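Local coordinates for glutamate--tRNA ligase (Methanothermobacter thermautotrophicus, PDB 3AII), which probably catalyses the ATP-dependent activation of glutamate and its transfer to the acceptor end of tRNA, at residues 102-107 with 134-139; 165-170 with 261-266; 403-408 with 491-496; 410-415 with 445-450. One frame throughout, in Å; residues are numbered along the deposited sequence. Where two conformers were deposited one is given.

Contact 1. Residues 102-107 with 134-139; sequences APNPSG and RIEDTD
E136 reaches back along the loop that follows strand 98-101, and its side chain lies against A102. Its backbone N starts the contact with a nearly straight hydrogen bond to P103 O (2.9 Å, 176° at the hydrogen). CG stands anti to the carbonyl carbon (chi1 -65°), which sends the extended chain past the loop. Followed outward, CB lies 3.8 Å from P103 O, CG packs on the methyl of A102, and CD comes within 3.5 Å of A102 CB. The small methyl of A102 lets the carboxylate lie close. At the tip the two oxygens part company. OE2 takes NE of R134 at 2.8 Å through its anti lone pair and NH1 at 2.9 Å nearly along its C-O bond, a side-on grip lying in the guanidinium plane. OE1 meets water 1, which also bonds A102 O at 2.7 Å and so ties the carboxylate to the loop. With an alanine in place of this glutamate, R134 NE and NH1 would probably lose their shared acceptor and water 1 one of its anchors. Further along, P105 sets CG 3.4 Å from D137 CB, the two side chains crossing at about a right angle, while I135 offers methyl groups to both P103 and P105. P103 to G107 belong to the predicted 'HIGH' region, the class I signature, and R134 is also salt-bridged to D282. With arginine on one oxygen and water on the other, the buried carboxylate has little freedom to rotate.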
loop_
_atom_site.group_PDB
_atom_site.type_symbol
_atom_site.label_atom_id
_atom_site.label_comp_id
_atom_site.label_asym_id
_atom_site.label_seq_id
_atom_site.Cartn_x
_atom_site.Cartn_y
_atom_site.Cartn_z
ATOM N N ALA A 102 -1.957 -4.829 12.970
ATOM C CA ALA A 102 -2.813 -6.027 12.915
ATOM C C ALA A 102 -3.608 -6.138 11.619
ATOM O O ALA A 102 -4.829 -5.923 11.610
ATOM C CB ALA A 102 -3.762 -6.050 14.120
ATOM N N PRO A 103 -2.931 -6.502 10.520
ATOM C CA PRO A 103 -3.604 -6.601 9.223
ATOM C C PRO A 103 -4.322 -7.928 9.054
ATOM O O PRO A 103 -3.962 -8.905 9.715
ATOM C CB PRO A 103 -2.442 -6.523 8.226
ATOM C CG PRO A 103 -1.287 -7.165 8.965
ATOM C CD PRO A 103 -1.493 -6.817 10.434
ATOM N N ASN A 104 -5.319 -7.962 8.175
ATOM C CA ASN A 104 -5.906 -9.232 7.744
ATOM C C ASN A 104 -5.137 -9.767 6.549
ATOM O O ASN A 104 -4.608 -8.994 5.750
ATOM C CB ASN A 104 -7.367 -9.047 7.339
ATOM C CG ASN A 104 -8.170 -8.326 8.388
ATOM O OD1 ASN A 104 -8.367 -8.835 9.491
ATOM N ND2 ASN A 104 -8.643 -7.131 8.053
ATOM N N PRO A 105 -5.084 -11.094 6.396
ATOM C CA PRO A 105 -4.339 -11.623 5.250
ATOM C C PRO A 105 -5.182 -11.748 3.977
ATOM O O PRO A 105 -5.168 -12.788 3.339
ATOM C CB PRO A 105 -3.919 -13.005 5.740
ATOM C CG PRO A 105 -5.064 -13.431 6.608
ATOM C CD PRO A 105 -5.595 -12.167 7.275
ATOM N N SER A 106 -5.898 -10.694 3.618
ATOM C CA SER A 106 -6.730 -10.707 2.412
ATOM C C SER A 106 -5.911 -10.450 1.140
ATOM O O SER A 106 -6.413 -10.571 0.017
ATOM C CB SER A 106 -7.848 -9.680 2.544
ATOM O OG SER A 106 -7.315 -8.390 2.776
ATOM N N GLY A 107 -4.646 -10.091 1.330
ATOM C CA GLY A 107 -3.709 -9.845 0.240
ATOM C C GLY A 107 -2.540 -9.071 0.821
ATOM O O GLY A 107 -2.450 -8.921 2.032
ATOM N N ARG A 134 0.385 -8.823 14.390
ATOM C CA ARG A 134 -0.639 -9.816 14.658
ATOM C C ARG A 134 -1.455 -10.008 13.393
ATOM O O ARG A 134 -2.179 -9.102 12.967
ATOM C CB ARG A 134 -1.536 -9.393 15.827
ATOM C CG ARG A 134 -2.621 -10.419 16.167
ATOM C CD ARG A 134 -3.374 -10.092 17.490
ATOM N NE ARG A 134 -4.213 -8.908 17.326
ATOM C CZ ARG A 134 -4.309 -7.909 18.206
ATOM N NH1 ARG A 134 -5.112 -6.879 17.948
ATOM N NH2 ARG A 134 -3.604 -7.931 19.331
ATOM N N ILE A 135 -1.344 -11.187 12.794
ATOM C CA ILE A 135 -2.088 -11.468 11.574
ATOM C C ILE A 135 -3.484 -11.932 11.942
ATOM O O ILE A 135 -3.661 -12.957 12.607
ATOM C CB ILE A 135 -1.420 -12.569 10.734
ATOM C CG1 ILE A 135 0.053 -12.247 10.468
ATOM C CG2 ILE A 135 -2.188 -12.763 9.438
ATOM C CD1 ILE A 135 0.271 -10.988 9.722
ATOM N N GLU A 136 -4.482 -11.165 11.518
ATOM C CA GLU A 136 -5.844 -11.375 11.981
ATOM C C GLU A 136 -6.636 -12.180 10.945
ATOM O O GLU A 136 -7.372 -11.632 10.117
ATOM C CB GLU A 136 -6.478 -10.026 12.348
ATOM C CG GLU A 136 -5.741 -9.395 13.539
ATOM C CD GLU A 136 -6.505 -8.290 14.265
ATOM O OE1 GLU A 136 -7.440 -7.701 13.672
ATOM O OE2 GLU A 136 -6.133 -8.006 15.427
ATOM N N ASP A 137 -6.439 -13.495 11.001
ATOM C CA ASP A 137 -6.940 -14.401 9.969
ATOM C C ASP A 137 -8.064 -15.312 10.478
ATOM O O ASP A 137 -8.052 -16.513 10.220
ATOM C CB ASP A 137 -5.794 -15.243 9.411
ATOM C CG ASP A 137 -5.183 -16.168 10.446
ATOM O OD1 ASP A 137 -5.295 -15.895 11.658
ATOM O OD2 ASP A 137 -4.598 -17.189 10.044
ATOM N N THR A 138 -9.029 -14.733 11.188
ATOM C CA THR A 138 -10.151 -15.506 11.745
ATOM C C THR A 138 -11.415 -15.540 10.877
ATOM O O THR A 138 -12.491 -15.924 11.361
ATOM C CB THR A 138 -10.572 -14.955 13.115
ATOM O OG1 THR A 138 -10.860 -13.562 12.977
ATOM C CG2 THR A 138 -9.448 -15.136 14.123
ATOM N N ASP A 139 -11.304 -15.139 9.617
ATOM C CA ASP A 139 -12.419 -15.291 8.677
ATOM C C ASP A 139 -11.932 -16.210 7.579
ATOM O O ASP A 139 -11.195 -15.777 6.683
ATOM C CB ASP A 139 -12.848 -13.948 8.091
ATOM C CG ASP A 139 -14.036 -14.071 7.137
ATOM O OD1 ASP A 139 -14.561 -13.019 6.727
ATOM O OD2 ASP A 139 -14.448 -15.209 6.802
HETATM O O HOH W 1 -7.321 -6.661 10.933
#

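Contact 2. Residues 165-170 with 261-266; sequences TVIQSD and HPRTGT
I167, the last residue of strand 164-167, lays its CG2 methyl over one face of the R263 guanidinium, 3.8 Å above the plane and toward its rim. A branched aliphatic residue suits this place, since it covers the flat cation and leaves its edge for polar partners. Next comes S169, whose OG, turned between the backbone N and carbonyl carbon (chi1 60°), accepts R263 NH1 at 2.9 Å from 22° outside the guanidinium plane; the hydroxyl is also bonded to D137. Its CB lies near H261 CE1, and T264 CG2 rests 3.7 Å from S169 O. Strand 164-167 is an outer strand of the parallel sheet of the class I Rossmann-type catalytic domain, whereas residues 261-266 lie in the loop between antiparallel strands 252-256 and 270-272. H261 ND1 holds R263 N at 3.0 Å within that loop, steadying the arginine's root, while H261 NE2 is hydrogen-bonded to D137 O. D170 closes the segment with a salt bridge: OD2 takes R263 NH1 at 2.8 Å and NH2 at 3.1 Å end-on, both from one face of a carboxylate turned 76° to the guanidinium. A leucine in place of R263 would probably leave this carboxylate without its counter-charge and S169 OG one donor short.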
loop_
_atom_site.group_PDB
_atom_site.type_symbol
_atom_site.label_atom_id
_atom_site.label_comp_id
_atom_site.label_asym_id
_atom_site.label_seq_id
_atom_site.Cartn_x
_atom_site.Cartn_y
_atom_site.Cartn_z
ATOM N N THR A 165 5.673 -11.999 16.323
ATOM C CA THR A 165 4.679 -12.261 15.286
ATOM C C THR A 165 3.699 -13.288 15.843
ATOM O O THR A 165 4.109 -14.346 16.342
ATOM C CB THR A 165 5.294 -12.830 13.992
ATOM O OG1 THR A 165 6.138 -11.854 13.373
ATOM C CG2 THR A 165 4.199 -13.176 12.995
ATOM N N VAL A 166 2.409 -12.967 15.763
ATOM C CA VAL A 166 1.364 -13.808 16.326
ATOM C C VAL A 166 0.337 -14.018 15.224
ATOM O O VAL A 166 0.030 -13.085 14.488
ATOM C CB VAL A 166 0.705 -13.113 17.530
ATOM C CG1 VAL A 166 -0.523 -13.885 18.009
ATOM C CG2 VAL A 166 1.703 -12.959 18.671
ATOM N N ILE A 167 -0.155 -15.244 15.071
ATOM C CA ILE A 167 -1.169 -15.507 14.041
ATOM C C ILE A 167 -2.453 -15.979 14.728
ATOM O O ILE A 167 -2.442 -16.925 15.509
ATOM C CB ILE A 167 -0.680 -16.549 13.020
ATOM C CG1 ILE A 167 0.569 -16.044 12.283
ATOM C CG2 ILE A 167 -1.768 -16.847 11.975
ATOM C CD1 ILE A 167 1.239 -17.129 11.446
ATOM N N GLN A 168 -3.568 -15.305 14.475
ATOM C CA GLN A 168 -4.765 -15.586 15.258
ATOM C C GLN A 168 -5.323 -16.995 15.074
ATOM O O GLN A 168 -5.896 -17.549 16.010
ATOM C CB GLN A 168 -5.850 -14.528 15.023
ATOM C CG GLN A 168 -5.487 -13.176 15.623
ATOM C CD GLN A 168 -6.663 -12.216 15.659
ATOM O OE1 GLN A 168 -7.413 -12.114 14.695
ATOM N NE2 GLN A 168 -6.830 -11.517 16.779
ATOM N N SER A 169 -5.137 -17.581 13.894
ATOM C CA SER A 169 -5.676 -18.921 13.686
ATOM C C SER A 169 -4.905 -19.974 14.480
ATOM O O SER A 169 -5.359 -21.108 14.607
ATOM C CB SER A 169 -5.731 -19.283 12.196
ATOM O OG SER A 169 -4.445 -19.249 11.620
ATOM N N ASP A 170 -3.759 -19.595 15.047
ATOM C CA ASP A 170 -3.033 -20.487 15.951
ATOM C C ASP A 170 -3.589 -20.410 17.365
ATOM O O ASP A 170 -3.166 -21.165 18.251
ATOM C CB ASP A 170 -1.558 -20.084 16.039
ATOM C CG ASP A 170 -0.740 -20.552 14.854
ATOM O OD1 ASP A 170 0.271 -19.882 14.556
ATOM O OD2 ASP A 170 -1.087 -21.582 14.241
ATOM N N HIS A 261 -10.425 -23.408 6.194
ATOM C CA HIS A 261 -9.455 -22.344 6.404
ATOM C C HIS A 261 -8.159 -22.780 5.734
ATOM O O HIS A 261 -7.781 -23.943 5.837
ATOM C CB HIS A 261 -9.224 -22.157 7.906
ATOM C CG HIS A 261 -8.500 -20.893 8.264
ATOM N ND1 HIS A 261 -7.144 -20.735 8.085
ATOM C CD2 HIS A 261 -8.944 -19.741 8.822
ATOM C CE1 HIS A 261 -6.786 -19.532 8.495
ATOM N NE2 HIS A 261 -7.857 -18.910 8.956
ATOM N N PRO A 262 -7.470 -21.854 5.064
ATOM C CA PRO A 262 -6.265 -22.252 4.327
ATOM C C PRO A 262 -5.111 -22.709 5.215
ATOM O O PRO A 262 -4.280 -23.494 4.760
ATOM C CB PRO A 262 -5.898 -20.987 3.543
ATOM C CG PRO A 262 -7.185 -20.261 3.397
ATOM C CD PRO A 262 -7.910 -20.502 4.690
ATOM N N ARG A 263 -5.057 -22.231 6.454
ATOM C CA ARG A 263 -4.067 -22.726 7.417
ATOM C C ARG A 263 -4.518 -23.948 8.199
ATOM O O ARG A 263 -3.815 -24.956 8.261
ATOM C CB ARG A 263 -3.672 -21.632 8.417
ATOM C CG ARG A 263 -2.544 -20.749 7.958
ATOM C CD ARG A 263 -2.106 -19.768 9.040
ATOM N NE ARG A 263 -0.911 -20.204 9.763
ATOM C CZ ARG A 263 -0.897 -20.662 11.013
ATOM N NH1 ARG A 263 -2.017 -20.756 11.724
ATOM N NH2 ARG A 263 0.261 -21.014 11.561
ATOM N N THR A 264 -5.682 -23.848 8.824
ATOM C CA THR A 264 -6.135 -24.859 9.768
ATOM C C THR A 264 -7.125 -25.854 9.160
ATOM O O THR A 264 -7.632 -26.727 9.854
ATOM C CB THR A 264 -6.776 -24.207 11.004
ATOM O OG1 THR A 264 -7.894 -23.412 10.590
ATOM C CG2 THR A 264 -5.767 -23.310 11.712
ATOM N N GLY A 265 -7.401 -25.714 7.868
ATOM C CA GLY A 265 -8.264 -26.666 7.184
ATOM C C GLY A 265 -9.685 -26.681 7.711
ATOM O O GLY A 265 -10.332 -25.640 7.781
ATOM N N THR A 266 -10.169 -27.863 8.092
ATOM C CA THR A 266 -11.518 -27.999 8.633
ATOM C C THR A 266 -11.501 -28.339 10.119
ATOM O O THR A 266 -12.486 -28.829 10.674
ATOM C CB THR A 266 -12.332 -29.069 7.876
ATOM O OG1 THR A 266 -11.637 -30.320 7.932
ATOM C CG2 THR A 266 -12.532 -28.662 6.420
#

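Contact 3. Residues 403-408 with 491-496; sequences RYFFAA and IHWVPA
Side-chain torsions bring F405 and H492 together: F405 carries its ring anti to its own carbonyl carbon, beside the backbone N, while H492 takes the crowded position between N and carbonyl carbon (chi1 57°). The phenyl thereby meets the root of the histidine instead of its ring. H492 CB sits over one face of the F405 ring, 3.8 Å from the centroid and 27° off the normal, a CH-pi contact, and the two side chains then run past each other in opposite directions. W493, turned by the same kind of torsion, swings its indole back to F405, with the phenyl CE2 3.8 Å from W493 NE1 and the planes 45° apart. That indole N-H is bonded to I461 O, which fixes the ring against the phenyl. F405 CD2 also lies 3.1 Å from W493 O, a buried carbonyl for which the model offers no polar partner, as is true of W493 N. Strands 402-408 and 489-495 lie in different sheets, so the aromatic cluster joins the two beta-barrels of a glutaminyl-tRNA synthetase-like anticodon-binding region. A water adds a polar link: water 2 accepts from A408 N at 3.0 Å and lies 2.9 Å from H492 NE2, in the plane of the imidazole, whose ND1 is bonded to R533. Histidine fits here, with a nitrogen for each partner and a methylene for the phenyl. Beside this, V494 extends CG2 to A407 CB at 4.2 Å, also brushing F405 O, while R438 meets the F405 ring by cation-pi contact.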
loop_
_atom_site.group_PDB
_atom_site.type_symbol
_atom_site.label_atom_id
_atom_site.label_comp_id
_atom_site.label_asym_id
_atom_site.label_seq_id
_atom_site.Cartn_x
_atom_site.Cartn_y
_atom_site.Cartn_z
ATOM N N ARG A 403 20.194 10.523 -15.647
ATOM C CA ARG A 403 19.377 11.116 -16.704
ATOM C C ARG A 403 19.650 10.515 -18.077
ATOM O O ARG A 403 20.804 10.377 -18.488
ATOM C CB ARG A 403 19.615 12.623 -16.777
ATOM C CG ARG A 403 19.186 13.388 -15.529
ATOM C CD ARG A 403 19.328 14.889 -15.768
ATOM N NE ARG A 403 20.606 15.238 -16.372
ATOM C CZ ARG A 403 20.927 16.473 -16.753
ATOM N NH1 ARG A 403 20.055 17.454 -16.579
ATOM N NH2 ARG A 403 22.102 16.731 -17.308
ATOM N N TYR A 404 18.572 10.195 -18.800
ATOM C CA TYR A 404 18.672 9.722 -20.181
ATOM C C TYR A 404 17.575 10.347 -21.043
ATOM O O TYR A 404 16.524 10.744 -20.523
ATOM C CB TYR A 404 18.533 8.196 -20.228
ATOM C CG TYR A 404 19.580 7.477 -19.403
ATOM C CD1 TYR A 404 20.818 7.157 -19.951
ATOM C CD2 TYR A 404 19.351 7.180 -18.068
ATOM C CE1 TYR A 404 21.792 6.516 -19.190
ATOM C CE2 TYR A 404 20.318 6.547 -17.301
ATOM C CZ TYR A 404 21.527 6.214 -17.872
ATOM O OH TYR A 404 22.481 5.594 -17.088
ATOM N N PHE A 405 17.806 10.385 -22.356
ATOM C CA PHE A 405 16.780 10.809 -23.323
ATOM C C PHE A 405 16.028 9.586 -23.850
ATOM O O PHE A 405 16.627 8.732 -24.516
ATOM C CB PHE A 405 17.416 11.531 -24.521
ATOM C CG PHE A 405 17.941 12.916 -24.217
ATOM C CD1 PHE A 405 17.427 13.663 -23.163
ATOM C CD2 PHE A 405 18.930 13.477 -25.015
ATOM C CE1 PHE A 405 17.917 14.951 -22.894
ATOM C CE2 PHE A 405 19.415 14.761 -24.751
ATOM C CZ PHE A 405 18.897 15.494 -23.703
ATOM N N PHE A 406 14.730 9.517 -23.555
ATOM C CA PHE A 406 13.825 8.522 -24.120
ATOM C C PHE A 406 12.810 9.279 -24.956
ATOM O O PHE A 406 12.102 10.135 -24.442
ATOM C CB PHE A 406 13.117 7.747 -22.996
ATOM C CG PHE A 406 11.911 6.938 -23.454
ATOM C CD1 PHE A 406 12.079 5.780 -24.198
ATOM C CD2 PHE A 406 10.625 7.334 -23.107
ATOM C CE1 PHE A 406 10.978 5.028 -24.615
ATOM C CE2 PHE A 406 9.513 6.590 -23.506
ATOM C CZ PHE A 406 9.688 5.440 -24.260
ATOM N N ALA A 407 12.767 8.972 -26.249
ATOM C CA ALA A 407 11.814 9.606 -27.155
ATOM C C ALA A 407 10.629 8.667 -27.370
ATOM O O ALA A 407 10.745 7.676 -28.098
ATOM C CB ALA A 407 12.490 9.930 -28.486
ATOM N N ALA A 408 9.509 8.983 -26.721
ATOM C CA ALA A 408 8.262 8.233 -26.881
ATOM C C ALA A 408 7.685 8.469 -28.279
ATOM O O ALA A 408 7.761 9.580 -28.788
ATOM C CB ALA A 408 7.271 8.683 -25.849
ATOM N N ILE A 491 13.945 20.386 -26.984
ATOM C CA ILE A 491 13.396 19.061 -27.211
ATOM C C ILE A 491 14.482 18.018 -26.981
ATOM O O ILE A 491 15.644 18.212 -27.365
ATOM C CB ILE A 491 12.749 18.913 -28.627
ATOM C CG1 ILE A 491 11.873 17.650 -28.689
ATOM C CG2 ILE A 491 13.801 18.892 -29.716
ATOM C CD1 ILE A 491 10.969 17.588 -29.923
ATOM N N HIS A 492 14.113 16.912 -26.340
ATOM C CA HIS A 492 15.069 15.818 -26.196
ATOM C C HIS A 492 15.087 15.024 -27.492
ATOM O O HIS A 492 14.211 15.199 -28.352
ATOM C CB HIS A 492 14.789 14.946 -24.957
ATOM C CG HIS A 492 13.417 14.346 -24.915
ATOM N ND1 HIS A 492 12.280 15.097 -24.728
ATOM C CD2 HIS A 492 13.008 13.053 -24.977
ATOM C CE1 HIS A 492 11.223 14.300 -24.704
ATOM N NE2 HIS A 492 11.640 13.055 -24.853
ATOM N N TRP A 493 16.097 14.181 -27.648
ATOM C CA TRP A 493 16.392 13.575 -28.945
ATOM C C TRP A 493 17.351 12.403 -28.772
ATOM O O TRP A 493 18.063 12.308 -27.766
ATOM C CB TRP A 493 16.985 14.629 -29.903
ATOM C CG TRP A 493 18.284 15.187 -29.389
ATOM C CD1 TRP A 493 18.449 16.126 -28.401
ATOM C CD2 TRP A 493 19.593 14.795 -29.796
ATOM N NE1 TRP A 493 19.800 16.359 -28.198
ATOM C CE2 TRP A 493 20.515 15.548 -29.036
ATOM C CE3 TRP A 493 20.081 13.891 -30.743
ATOM C CZ2 TRP A 493 21.903 15.404 -29.190
ATOM C CZ3 TRP A 493 21.454 13.760 -30.899
ATOM C CH2 TRP A 493 22.346 14.519 -30.127
ATOM N N VAL A 494 17.347 11.496 -29.742
ATOM C CA VAL A 494 18.225 10.332 -29.725
ATOM C C VAL A 494 18.910 10.160 -31.086
ATOM O O VAL A 494 18.239 10.129 -32.117
ATOM C CB VAL A 494 17.428 9.052 -29.406
ATOM C CG1 VAL A 494 18.371 7.855 -29.334
ATOM C CG2 VAL A 494 16.645 9.206 -28.081
ATOM N N PRO A 495 20.250 10.055 -31.101
ATOM C CA PRO A 495 20.968 9.791 -32.355
ATOM C C PRO A 495 20.441 8.510 -32.994
ATOM O O PRO A 495 20.297 7.500 -32.307
ATOM C CB PRO A 495 22.419 9.585 -31.902
ATOM C CG PRO A 495 22.533 10.274 -30.583
ATOM C CD PRO A 495 21.157 10.226 -29.948
ATOM N N ALA A 496 20.163 8.532 -34.291
ATOM C CA ALA A 496 19.506 7.381 -34.908
ATOM C C ALA A 496 20.384 6.129 -34.919
ATOM O O ALA A 496 19.886 5.007 -34.758
ATOM C CB ALA A 496 19.053 7.721 -36.311
HETATM O O HOH W 2 9.330 11.273 -24.831
#

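Contact 4. Residues 410-415 with 445-450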
loop_
_atom_site.group_PDB
_atom_site.type_symbol
_atom_site.label_atom_id
_atom_site.label_comp_id
_atom_site.label_asym_id
_atom_site.label_seq_id
_atom_site.Cartn_x
_atom_site.Cartn_y
_atom_site.Cartn_z
ATOM N N PRO A 410 8.566 7.871 -31.348
ATOM C CA PRO A 410 9.566 8.692 -32.019
ATOM C C PRO A 410 9.306 8.834 -33.513
ATOM O O PRO A 410 8.730 7.952 -34.150
ATOM C CB PRO A 410 10.859 7.918 -31.775
ATOM C CG PRO A 410 10.410 6.490 -31.642
ATOM C CD PRO A 410 9.109 6.572 -30.917
ATOM N N VAL A 411 9.705 9.981 -34.040
ATOM C CA VAL A 411 9.744 10.161 -35.482
ATOM C C VAL A 411 11.204 10.288 -35.910
ATOM O O VAL A 411 11.994 11.002 -35.295
ATOM C CB VAL A 411 8.901 11.356 -35.945
ATOM C CG1 VAL A 411 9.294 12.613 -35.202
ATOM C CG2 VAL A 411 9.036 11.547 -37.460
ATOM N N LYS A 412 11.575 9.544 -36.947
ATOM C CA LYS A 412 12.960 9.541 -37.393
ATOM C C LYS A 412 13.117 10.621 -38.448
ATOM O O LYS A 412 12.425 10.601 -39.463
ATOM C CB LYS A 412 13.360 8.181 -37.958
ATOM C CG LYS A 412 14.829 8.062 -38.280
ATOM C CD LYS A 412 15.181 6.667 -38.787
ATOM C CE LYS A 412 16.679 6.513 -38.973
ATOM N NZ LYS A 412 17.035 5.225 -39.635
ATOM N N LEU A 413 14.020 11.564 -38.195
ATOM C CA LEU A 413 14.173 12.729 -39.053
ATOM C C LEU A 413 15.638 13.014 -39.365
ATOM O O LEU A 413 16.498 12.977 -38.481
ATOM C CB LEU A 413 13.554 13.958 -38.394
ATOM C CG LEU A 413 12.044 13.922 -38.161
ATOM C CD1 LEU A 413 11.587 15.001 -37.175
ATOM C CD2 LEU A 413 11.348 14.086 -39.508
ATOM N N GLU A 414 15.918 13.307 -40.630
ATOM C CA GLU A 414 17.247 13.741 -41.028
ATOM C C GLU A 414 17.407 15.210 -40.688
ATOM O O GLU A 414 16.501 16.004 -40.948
ATOM C CB GLU A 414 17.423 13.565 -42.539
ATOM C CG GLU A 414 18.723 14.103 -43.052
ATOM C CD GLU A 414 18.932 13.784 -44.514
ATOM O OE1 GLU A 414 17.930 13.484 -45.199
ATOM O OE2 GLU A 414 20.094 13.835 -44.973
ATOM N N VAL A 415 18.544 15.587 -40.104
ATOM C CA VAL A 415 18.816 17.009 -39.910
ATOM C C VAL A 415 19.387 17.533 -41.223
ATOM O O VAL A 415 20.585 17.447 -41.470
ATOM C CB VAL A 415 19.787 17.268 -38.732
ATOM C CG1 VAL A 415 20.037 18.765 -38.557
ATOM C CG2 VAL A 415 19.214 16.657 -37.447
ATOM N N GLU A 445 20.818 11.620 -38.783
ATOM C CA GLU A 445 19.424 11.359 -38.431
ATOM C C GLU A 445 19.234 11.309 -36.920
ATOM O O GLU A 445 20.127 10.883 -36.185
ATOM C CB GLU A 445 18.952 10.032 -39.031
ATOM C CG GLU A 445 18.717 10.081 -40.542
ATOM C CD GLU A 445 18.312 8.732 -41.095
ATOM O OE1 GLU A 445 18.968 7.727 -40.745
ATOM O OE2 GLU A 445 17.342 8.676 -41.879
ATOM N N VAL A 446 18.066 11.744 -36.469
ATOM C CA VAL A 446 17.715 11.651 -35.051
ATOM C C VAL A 446 16.302 11.136 -34.890
ATOM O O VAL A 446 15.487 11.202 -35.818
ATOM C CB VAL A 446 17.796 13.019 -34.335
ATOM C CG1 VAL A 446 19.184 13.590 -34.415
ATOM C CG2 VAL A 446 16.761 14.021 -34.921
ATOM N N TYR A 447 16.009 10.618 -33.703
ATOM C CA TYR A 447 14.632 10.360 -33.319
ATOM C C TYR A 447 14.149 11.481 -32.412
ATOM O O TYR A 447 14.823 11.830 -31.434
ATOM C CB TYR A 447 14.531 9.029 -32.572
ATOM C CG TYR A 447 14.745 7.804 -33.437
ATOM C CD1 TYR A 447 15.951 7.119 -33.408
ATOM C CD2 TYR A 447 13.721 7.308 -34.242
ATOM C CE1 TYR A 447 16.151 5.985 -34.179
ATOM C CE2 TYR A 447 13.910 6.174 -35.020
ATOM C CZ TYR A 447 15.124 5.514 -34.975
ATOM O OH TYR A 447 15.322 4.379 -35.732
ATOM N N LEU A 448 12.999 12.068 -32.738
ATOM C CA LEU A 448 12.364 13.041 -31.852
ATOM C C LEU A 448 11.060 12.482 -31.313
ATOM O O LEU A 448 10.370 11.734 -32.006
ATOM C CB LEU A 448 12.042 14.344 -32.585
ATOM C CG LEU A 448 13.180 15.125 -33.220
ATOM C CD1 LEU A 448 12.651 16.450 -33.795
ATOM C CD2 LEU A 448 14.252 15.391 -32.203
ATOM N N PRO A 449 10.708 12.852 -30.078
ATOM C CA PRO A 449 9.416 12.412 -29.536
ATOM C C PRO A 449 8.291 12.969 -30.385
ATOM O O PRO A 449 8.241 14.175 -30.617
ATOM C CB PRO A 449 9.386 13.025 -28.129
ATOM C CG PRO A 449 10.403 14.131 -28.155
ATOM C CD PRO A 449 11.449 13.727 -29.153
ATOM N N GLY A 450 7.411 12.101 -30.863
ATOM C CA GLY A 450 6.428 12.514 -31.852
ATOM C C GLY A 450 5.190 13.214 -31.324
ATOM O O GLY A 450 4.489 13.881 -32.082
#
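L413 and L448 mark the tightly packed side of this strand pair: their CD1 methyls meet at 3.8 Å, the side chains crossing at about a right angle. V411 and V446 share that face, where L473, L458 and W493 complete an apolar layer, so branched aliphatic residues fit well. Between the faces the backbones lock through two hydrogen-bonded pairs, V411 with L448 and L413 with V446; their four bonds are short and straight, L413 N reaching V446 O at 2.8 Å (172° at the hydrogen). The other face is looser and nearer solvent. There K412, fully extended with CG anti to the backbone N (chi1 -173°), lays its methylenes on Y447: CB is 3.6 Å from CE2, and CG stands over the ring face. Its ammonium goes beyond the ring to E445, with NZ 3.4 Å from OE1, a long salt bridge. P410 CB touches the same tyrosine at CD2, 3.8 Å away. Tyrosine suits this border, since its ring can carry aliphatic neighbours. The antiparallel pair, its strand directions 150° apart, with an apolar face inward and a more polar one outward, is consistent with adjacent strands of a beta-barrel in the anticodon-binding region.

In the fold
The four contacts fall into two groups. Contacts 1 and 2, with centres 10 Å apart, belong to the catalytic domain and share the sheet of strands 130-135 and 164-167; D137 joins them, its O lying 2.7 Å from H261 NE2. Contact 1 carries part of the predicted 'HIGH' region, so this group sits by the presumed ATP-binding side of the active site. Contacts 3 and 4, with centres 9 Å apart, lie in the anticodon-binding region, where V494 O is 2.8 Å from Y447 N in a probable hydrogen bond. Between the groups centres are 47 to 59 Å apart, and the nearest atoms of contacts 1 and 3 remain about 31 Å apart.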